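Local coordinates for ABC transporter, solute-binding protein (Staphylococcus aureus, PDB 6LKK), which binds glucose 6-phosphate and probably serves as the extracellular sensor that passes this signal to a two-component system, at residues 19-24 with 234-239; 191-196 with 248-253. One frame throughout, in Å; residues are numbered along the deposited sequence.

Interaction 1: 19-24 with 234-239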
loop_
_atom_site.group_PDB
_atom_site.type_symbol
_atom_site.label_atom_id
_atom_site.label_comp_id
_atom_site.label_asym_id
_atom_site.label_seq_id
_atom_site.Cartn_x
_atom_site.Cartn_y
_atom_site.Cartn_z
ATOM N N ASN A 19 -14.777 12.766 3.183
ATOM C CA ASN A 19 -15.780 13.817 3.056
ATOM C C ASN A 19 -17.149 13.324 3.502
ATOM O O ASN A 19 -17.906 14.068 4.139
ATOM C CB ASN A 19 -15.848 14.323 1.614
ATOM C CG ASN A 19 -14.671 15.196 1.248
ATOM O OD1 ASN A 19 -13.909 15.627 2.111
ATOM N ND2 ASN A 19 -14.525 15.474 -0.042
ATOM N N GLU A 20 -17.493 12.077 3.175
ATOM C CA GLU A 20 -18.772 11.542 3.628
ATOM C C GLU A 20 -18.794 11.382 5.141
ATOM O O GLU A 20 -19.860 11.504 5.758
ATOM C CB GLU A 20 -19.071 10.208 2.944
ATOM C CG GLU A 20 -20.402 9.590 3.364
ATOM C CD GLU A 20 -21.563 10.561 3.248
ATOM O OE1 GLU A 20 -21.714 11.182 2.174
ATOM O OE2 GLU A 20 -22.315 10.711 4.234
ATOM N N PHE A 21 -17.640 11.113 5.756
ATOM C CA PHE A 21 -17.576 11.098 7.213
ATOM C C PHE A 21 -17.805 12.493 7.780
ATOM O O PHE A 21 -18.525 12.655 8.771
ATOM C CB PHE A 21 -16.232 10.539 7.683
ATOM C CG PHE A 21 -16.117 10.423 9.178
ATOM C CD1 PHE A 21 -16.550 9.283 9.832
ATOM C CD2 PHE A 21 -15.587 11.458 9.930
ATOM C CE1 PHE A 21 -16.448 9.174 11.208
ATOM C CE2 PHE A 21 -15.481 11.355 11.303
ATOM C CZ PHE A 21 -15.913 10.211 11.942
ATOM N N GLU A 22 -17.194 13.511 7.168
ATOM C CA GLU A 22 -17.497 14.890 7.533
ATOM C C GLU A 22 -18.993 15.154 7.439
ATOM O O GLU A 22 -19.594 15.760 8.334
ATOM C CB GLU A 22 -16.738 15.860 6.621
ATOM C CG GLU A 22 -15.221 15.746 6.648
ATOM C CD GLU A 22 -14.544 16.879 5.908
ATOM O OE1 GLU A 22 -15.223 17.538 5.094
ATOM O OE2 GLU A 22 -13.340 17.114 6.139
ATOM N N LYS A 23 -19.611 14.701 6.346
ATOM C CA LYS A 23 -21.022 14.976 6.099
ATOM C C LYS A 23 -21.922 14.247 7.089
ATOM O O LYS A 23 -22.992 14.755 7.441
ATOM C CB LYS A 23 -21.360 14.584 4.660
ATOM C CG LYS A 23 -22.822 14.696 4.265
ATOM C CD LYS A 23 -22.996 14.317 2.799
ATOM C CE LYS A 23 -24.435 13.972 2.461
ATOM N NZ LYS A 23 -25.360 15.120 2.660
ATOM N N GLN A 24 -21.511 13.066 7.547
ATOM C CA GLN A 24 -22.324 12.281 8.467
ATOM C C GLN A 24 -22.093 12.669 9.922
ATOM O O GLN A 24 -23.051 12.748 10.698
ATOM C CB GLN A 24 -22.032 10.788 8.274
ATOM C CG GLN A 24 -22.668 9.876 9.319
ATOM C CD GLN A 24 -22.346 8.414 9.086
ATOM O OE1 GLN A 24 -22.650 7.858 8.031
ATOM N NE2 GLN A 24 -21.716 7.785 10.073
ATOM N N VAL A 234 -12.425 5.164 12.821
ATOM C CA VAL A 234 -11.897 3.829 12.551
ATOM C C VAL A 234 -13.041 2.847 12.326
ATOM O O VAL A 234 -13.007 2.033 11.395
ATOM C CB VAL A 234 -10.970 3.374 13.693
ATOM C CG1 VAL A 234 -10.470 1.956 13.444
ATOM C CG2 VAL A 234 -9.788 4.321 13.833
ATOM N N GLN A 235 -14.071 2.912 13.171
ATOM C CA GLN A 235 -15.261 2.089 12.971
ATOM C C GLN A 235 -15.863 2.326 11.591
ATOM O O GLN A 235 -16.183 1.380 10.861
ATOM C CB GLN A 235 -16.281 2.403 14.067
ATOM C CG GLN A 235 -17.571 1.607 13.995
ATOM C CD GLN A 235 -18.600 2.104 14.989
ATOM O OE1 GLN A 235 -19.014 3.262 14.941
ATOM N NE2 GLN A 235 -19.000 1.237 15.911
ATOM N N TYR A 236 -16.030 3.597 11.224
ATOM C CA TYR A 236 -16.582 3.953 9.922
ATOM C C TYR A 236 -15.764 3.338 8.790
ATOM O O TYR A 236 -16.312 2.687 7.890
ATOM C CB TYR A 236 -16.627 5.478 9.815
ATOM C CG TYR A 236 -17.078 6.050 8.495
ATOM C CD1 TYR A 236 -18.421 6.282 8.237
ATOM C CD2 TYR A 236 -16.154 6.406 7.525
ATOM C CE1 TYR A 236 -18.832 6.828 7.036
ATOM C CE2 TYR A 236 -16.555 6.952 6.322
ATOM C CZ TYR A 236 -17.892 7.160 6.085
ATOM O OH TYR A 236 -18.291 7.704 4.886
ATOM N N LEU A 237 -14.444 3.518 8.829
ATOM C CA LEU A 237 -13.593 3.061 7.735
ATOM C C LEU A 237 -13.582 1.543 7.610
ATOM O O LEU A 237 -13.354 1.017 6.513
ATOM C CB LEU A 237 -12.171 3.585 7.932
ATOM C CG LEU A 237 -12.000 5.097 7.769
ATOM C CD1 LEU A 237 -10.622 5.527 8.234
ATOM C CD2 LEU A 237 -12.222 5.517 6.328
ATOM N N THR A 238 -13.821 0.823 8.706
ATOM C CA THR A 238 -13.815 -0.633 8.696
ATOM C C THR A 238 -15.218 -1.223 8.668
ATOM O O THR A 238 -15.366 -2.443 8.795
ATOM C CB THR A 238 -13.050 -1.166 9.911
ATOM O OG1 THR A 238 -13.663 -0.695 11.118
ATOM C CG2 THR A 238 -11.603 -0.704 9.871
ATOM N N SER A 239 -16.242 -0.393 8.491
ATOM C CA SER A 239 -17.620 -0.855 8.494
ATOM C C SER A 239 -17.980 -1.503 7.160
ATOM O O SER A 239 -17.334 -1.280 6.132
ATOM C CB SER A 239 -18.575 0.304 8.781
ATOM O OG SER A 239 -18.631 1.204 7.688
#
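Phe21 and Tyr236 meet as a T-shaped pair: the edge of the phenylalanine ring points at the face of the tyrosine ring. The centroids lie 5.2 Å apart and the planes stand at 70°. Phe21 CD1 makes the nearest approach, 3.5 Å from Tyr236 CG, and sits above the ring toward its rim. Behind it, Phe21 CB is 4.1 Å from the centroid of the Tyr236 ring, close to the ring normal, so a CH-pi contact adds to the stack over the same face. The two side chains run past one another, pointing opposite ways. In Tyr236, CG stands anti to the backbone N (chi1 176°), which carries the ring across to helix 11-25 and brings its hydroxyl beside Glu20.

There the glutamate offers carbon, crossing the tyrosine at about a right angle: Glu20 CG is 3.2 Å from Tyr236 OH. The phenol oxygen has its polar partner in Arg245 NH1, with a weak further hydrogen bond to Ile17 O. Gln24, extended beyond CG, lies one turn further along its helix; its amide NE2 is 4.1 Å from Tyr236 CD1, with the amide and ring planes 82° apart.

This is aromatic packing between helix 11-25 and the C-terminal end of helix 230-237. Phe21 also touches Lys232 and Leu233, Tyr236 reaches Val242 on helix 240-250, and Val234 and Leu237 pack against strand 213-221.

Interaction 2: 191-196 with 248-253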
loop_
_atom_site.group_PDB
_atom_site.type_symbol
_atom_site.label_atom_id
_atom_site.label_comp_id
_atom_site.label_asym_id
_atom_site.label_seq_id
_atom_site.Cartn_x
_atom_site.Cartn_y
_atom_site.Cartn_z
ATOM N N ASP A 191 -3.043 2.506 -7.389
ATOM C CA ASP A 191 -2.360 3.558 -8.135
ATOM C C ASP A 191 -2.330 3.237 -9.624
ATOM O O ASP A 191 -2.553 4.119 -10.464
ATOM C CB ASP A 191 -0.949 3.731 -7.578
ATOM C CG ASP A 191 -0.505 5.184 -7.517
ATOM O OD1 ASP A 191 -1.273 6.082 -7.930
ATOM O OD2 ASP A 191 0.625 5.423 -7.043
ATOM N N ALA A 192 -2.071 1.976 -9.968
ATOM C CA ALA A 192 -2.125 1.565 -11.363
ATOM C C ALA A 192 -3.525 1.751 -11.934
ATOM O O ALA A 192 -3.689 2.243 -13.057
ATOM C CB ALA A 192 -1.685 0.109 -11.485
ATOM N N ARG A 193 -4.549 1.369 -11.170
ATOM C CA ARG A 193 -5.920 1.494 -11.653
ATOM C C ARG A 193 -6.274 2.945 -11.942
ATOM O O ARG A 193 -6.935 3.241 -12.943
ATOM C CB ARG A 193 -6.889 0.907 -10.628
ATOM C CG ARG A 193 -8.355 1.017 -11.026
ATOM C CD ARG A 193 -9.260 0.447 -9.951
ATOM N NE ARG A 193 -10.673 0.577 -10.297
ATOM C CZ ARG A 193 -11.378 1.697 -10.176
ATOM N NH1 ARG A 193 -10.810 2.807 -9.725
ATOM N NH2 ARG A 193 -12.661 1.708 -10.513
ATOM N N THR A 194 -5.859 3.864 -11.067
ATOM C CA THR A 194 -6.182 5.276 -11.246
ATOM C C THR A 194 -5.733 5.774 -12.612
ATOM O O THR A 194 -6.485 6.451 -13.321
ATOM C CB THR A 194 -5.527 6.103 -10.138
ATOM O OG1 THR A 194 -6.094 5.740 -8.874
ATOM C CG2 THR A 194 -5.732 7.597 -10.371
ATOM N N TRP A 195 -4.501 5.443 -12.998
ATOM C CA TRP A 195 -3.962 5.956 -14.248
ATOM C C TRP A 195 -4.497 5.196 -15.453
ATOM O O TRP A 195 -4.723 5.804 -16.508
ATOM C CB TRP A 195 -2.434 5.921 -14.198
ATOM C CG TRP A 195 -1.896 6.967 -13.277
ATOM C CD1 TRP A 195 -1.819 6.902 -11.916
ATOM C CD2 TRP A 195 -1.386 8.253 -13.647
ATOM N NE1 TRP A 195 -1.283 8.066 -11.416
ATOM C CE2 TRP A 195 -1.008 8.910 -12.460
ATOM C CE3 TRP A 195 -1.206 8.909 -14.869
ATOM C CZ2 TRP A 195 -0.459 10.191 -12.458
ATOM C CZ3 TRP A 195 -0.662 10.181 -14.863
ATOM C CH2 TRP A 195 -0.295 10.808 -13.666
ATOM N N LYS A 196 -4.732 3.888 -15.324
ATOM C CA LYS A 196 -5.340 3.150 -16.426
ATOM C C LYS A 196 -6.743 3.665 -16.716
ATOM O O LYS A 196 -7.143 3.785 -17.880
ATOM C CB LYS A 196 -5.376 1.653 -16.118
ATOM C CG LYS A 196 -5.815 0.813 -17.311
ATOM C CD LYS A 196 -5.633 -0.672 -17.061
ATOM C CE LYS A 196 -6.089 -1.495 -18.260
ATOM N NZ LYS A 196 -5.196 -1.328 -19.440
ATOM N N ALA A 248 -17.085 -1.054 -4.540
ATOM C CA ALA A 248 -17.905 -0.723 -5.700
ATOM C C ALA A 248 -17.260 0.360 -6.553
ATOM O O ALA A 248 -17.242 0.260 -7.786
ATOM C CB ALA A 248 -19.296 -0.282 -5.242
ATOM N N GLU A 249 -16.721 1.401 -5.919
ATOM C CA GLU A 249 -16.244 2.553 -6.673
ATOM C C GLU A 249 -14.825 2.366 -7.197
ATOM O O GLU A 249 -14.511 2.858 -8.286
ATOM C CB GLU A 249 -16.315 3.813 -5.810
ATOM C CG GLU A 249 -15.739 5.048 -6.488
ATOM C CD GLU A 249 -16.146 6.339 -5.803
ATOM O OE1 GLU A 249 -15.787 7.420 -6.318
ATOM O OE2 GLU A 249 -16.823 6.275 -4.756
ATOM N N PHE A 250 -13.963 1.662 -6.459
ATOM C CA PHE A 250 -12.544 1.599 -6.786
ATOM C C PHE A 250 -12.028 0.205 -7.106
ATOM O O PHE A 250 -10.833 0.061 -7.388
ATOM C CB PHE A 250 -11.710 2.160 -5.627
ATOM C CG PHE A 250 -11.971 3.604 -5.328
ATOM C CD1 PHE A 250 -11.354 4.600 -6.065
ATOM C CD2 PHE A 250 -12.816 3.969 -4.294
ATOM C CE1 PHE A 250 -11.584 5.932 -5.783
ATOM C CE2 PHE A 250 -13.050 5.298 -4.006
ATOM C CZ PHE A 250 -12.434 6.282 -4.751
ATOM N N ASP A 251 -12.870 -0.827 -7.067
ATOM C CA ASP A 251 -12.382 -2.204 -7.105
ATOM C C ASP A 251 -11.392 -2.454 -5.974
ATOM O O ASP A 251 -10.429 -3.211 -6.124
ATOM C CB ASP A 251 -11.737 -2.543 -8.454
ATOM C CG ASP A 251 -12.702 -2.411 -9.612
ATOM O OD1 ASP A 251 -13.712 -3.148 -9.635
ATOM O OD2 ASP A 251 -12.450 -1.569 -10.499
ATOM N N ALA A 252 -11.603 -1.793 -4.840
ATOM C CA ALA A 252 -10.821 -2.109 -3.659
ATOM C C ALA A 252 -11.083 -3.551 -3.252
ATOM O O ALA A 252 -12.078 -4.163 -3.646
ATOM C CB ALA A 252 -11.169 -1.167 -2.508
ATOM N N LYS A 253 -10.168 -4.098 -2.462
ATOM C CA LYS A 253 -10.316 -5.437 -1.907
ATOM C C LYS A 253 -10.583 -5.290 -0.414
ATOM O O LYS A 253 -9.683 -4.940 0.357
ATOM C CB LYS A 253 -9.082 -6.285 -2.197
ATOM C CG LYS A 253 -8.979 -6.670 -3.670
ATOM C CD LYS A 253 -7.712 -7.446 -3.976
ATOM C CE LYS A 253 -7.762 -8.065 -5.368
ATOM N NZ LYS A 253 -7.885 -7.048 -6.448
HETATM O O HOH W 1 -12.538 5.094 -9.641
#
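Arg193 and Asp251 form the salt bridge of this contact, joining helix 189-197 to the turn that ends helix 240-250. Arg193 NE donates to Asp251 OD2 over 2.8 Å with an N-H...O angle of 151°, using the anti lone pair of that oxygen. A weak second bond runs from Arg193 NH2 to the same Asp251 OD2, at 3.3 Å. Both bonds end on OD2 and the guanidinium and carboxylate planes are 65° apart, so the pair is neither flat nor two-oxygen. The arginine chain is extended from CG to NE, its CG anti to the backbone N (chi1 179°), and spans the gap between the two segments.

The second element is contact of one guanidinium face with the peptide backbone. Phe250 C lies 3.4 Å above the guanidinium plane of Arg193, over its centre, and Asp251 N sits over the same face nearer the rim. Phe250 O comes within 3.0 Å of Arg193 NE, but at an angle too poor for a hydrogen bond; Gln190 NE2 donates to it.

Water provides the third. It lies in the guanidinium plane, accepts from Arg193 NH1 at 2.9 Å and donates to Glu249 O at 3.3 Å, tying the arginine to the last helical turn.

Asp251 has positive phi, where the chain leaves helix 240-250 and heads for strand 253-254. Its other oxygen, OD1, accepts from Gln262 NE2 and Asp264 N, so the carboxylate is held from both ends. With its charge also partly met by these donors, Asp251 probably remains ionised despite being buried, and the positive guanidinium next to the carbonyl oxygens at the helix C-terminus should be electrostatically favourable.

In the fold
Both interactions are partly buried, and both involve the consecutive helices 230-237 and 240-250: interaction 1 uses the end of the former, interaction 2 the end of the latter. Their centres are 20 Å apart and they do not touch. Interaction 1 is the more peripheral, about 20 Å from the centre of the chain and away from the sugar-phosphate site, and rests on aromatic packing. Interaction 2 lies about 12 Å from the centre and relies on a salt bridge and a bridging water, with the guanidinium against the peptide backbone; the Phe250 side chain is about 12 Å from the bound glucose 6-phosphate. Interaction 1 also borders helix 240-250, whose far end carries interaction 2.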